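Local coordinates for UPF0045 protein MJ1052 (Methanocaldococcus jannaschii, PDB 2EPI), which is of uncharacterised function but, as a UPF0045 member of the thiamine-binding protein family, probably binds thiamine or a related small molecule, at residues Ser65-Leu68 and Asn69-Arg73. Numbering follows the deposited sequence.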
# COMPACT_ATOMS: atom_id res chain seq x y z
N SER A 65 12.50 3.23 12.31
CA SER A 65 12.91 3.53 13.68
C SER A 65 13.53 4.91 13.85
O SER A 65 13.33 5.57 14.87
CB SER A 65 13.90 2.47 14.17
OG SER A 65 13.35 1.18 14.03
N THR A 66 14.27 5.36 12.85
CA THR A 66 14.92 6.66 12.91
C THR A 66 13.88 7.78 12.97
O THR A 66 14.05 8.76 13.69
CB THR A 66 15.83 6.88 11.69
OG1 THR A 66 16.73 5.78 11.56
CG2 THR A 66 16.63 8.14 11.86
N VAL A 67 12.80 7.63 12.21
CA VAL A 67 11.75 8.64 12.22
C VAL A 67 10.94 8.55 13.51
O VAL A 67 10.51 9.57 14.06
CB VAL A 67 10.80 8.48 11.01
CG1 VAL A 67 9.67 9.49 11.11
CG2 VAL A 67 11.58 8.69 9.72
N LEU A 68 10.74 7.33 14.00
CA LEU A 68 9.99 7.13 15.23
C LEU A 68 10.74 7.73 16.42
O LEU A 68 10.15 8.03 17.45
CB LEU A 68 9.75 5.63 15.45
CG LEU A 68 8.92 5.21 16.67
CD1 LEU A 68 7.53 5.84 16.61
CD2 LEU A 68 8.81 3.70 16.70
N ASN A 69 12.05 7.90 16.27
CA ASN A 69 12.86 8.47 17.34
C ASN A 69 12.41 9.89 17.67
O ASN A 69 12.52 10.32 18.82
CB ASN A 69 14.34 8.50 16.94
CG ASN A 69 15.23 9.05 18.04
OD1 ASN A 69 15.47 8.38 19.05
ND2 ASN A 69 15.70 10.28 17.86
N ASP A 70 11.90 10.60 16.67
CA ASP A 70 11.48 11.99 16.86
C ASP A 70 9.98 12.26 16.96
O ASP A 70 9.59 13.39 17.26
CB ASP A 70 12.07 12.86 15.75
CG ASP A 70 13.56 12.66 15.58
OD1 ASP A 70 14.27 12.54 16.60
OD2 ASP A 70 14.03 12.64 14.42
N VAL A 71 9.15 11.26 16.69
CA VAL A 71 7.70 11.44 16.78
C VAL A 71 7.06 10.29 17.56
O VAL A 71 7.69 9.26 17.77
CB VAL A 71 7.04 11.52 15.38
CG1 VAL A 71 7.47 12.79 14.67
CG2 VAL A 71 7.43 10.29 14.55
N ASP A 72 5.82 10.47 17.99
CA ASP A 72 5.14 9.44 18.77
C ASP A 72 4.59 8.28 17.96
O ASP A 72 4.37 7.20 18.50
CB ASP A 72 3.98 10.03 19.58
CG ASP A 72 4.44 10.92 20.72
OD1 ASP A 72 5.51 10.64 21.31
OD2 ASP A 72 3.71 11.88 21.04
N ARG A 73 4.37 8.48 16.67
CA ARG A 73 3.81 7.41 15.85
C ARG A 73 4.26 7.50 14.40
O ARG A 73 4.34 8.59 13.83
CB ARG A 73 2.29 7.47 15.92
CG ARG A 73 1.56 6.38 15.15
CD ARG A 73 0.06 6.51 15.38
NE ARG A 73 -0.72 5.54 14.63
CZ ARG A 73 -2.05 5.53 14.57
NH1 ARG A 73 -2.74 6.45 15.22
NH2 ARG A 73 -2.68 4.61 13.85
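Val67 and Asp70 meet where the last turn of helix 53-68 gives way to the loop: Asp70 N donates to Val67 O at 3.1 Å, an i to i+3 bond and the one backbone bond between 65-68 and 69-73 that is not weak. Around it, Asn69 N is shared by Ser65 O (3.0 Å) and Thr66 O, and Val71 N by Val67 O and Leu68 O, all four bonds weak, so that i to i+4 and i to i+3 bonds mix in this turn.

Apolar contacts follow the same turn. Val67 and Val71 lie side by side and point the same way, CG1 of Val67 4.2 Å from CG2 of Val71, and both also rest on Tyr25 and Pro15. With chi1 at -68°, Val71 turns CG2 back onto the helix end, in tight van der Waals contact 3.2 Å from Val67 O. The Leu68 side chain, its CG anti to the backbone N (chi1 -178°), instead brings CD1 alongside the loop backbone, 3.6 Å from Val71 O.

Among the polar side chains, Asn69 ND2 donates to Asp70 OD1 at 3.0 Å, arriving from above the carboxylate plane. The other oxygen, OD2, forms a salt bridge with Lys28, whose NZ also hydrogen-bonds Thr66 O, joining this end of helix 53-68 to helix 23-33. Lys84 NZ of the second subunit hydrogen-bonds Leu68 O.

The arrangement is a helix C-terminal turn leading through a short α-to-β connection into strand 73-83 of the antiparallel sheet; at Arg73 the strand pairs antiparallel with a strand of the second subunit, so the sheet runs on across the interface.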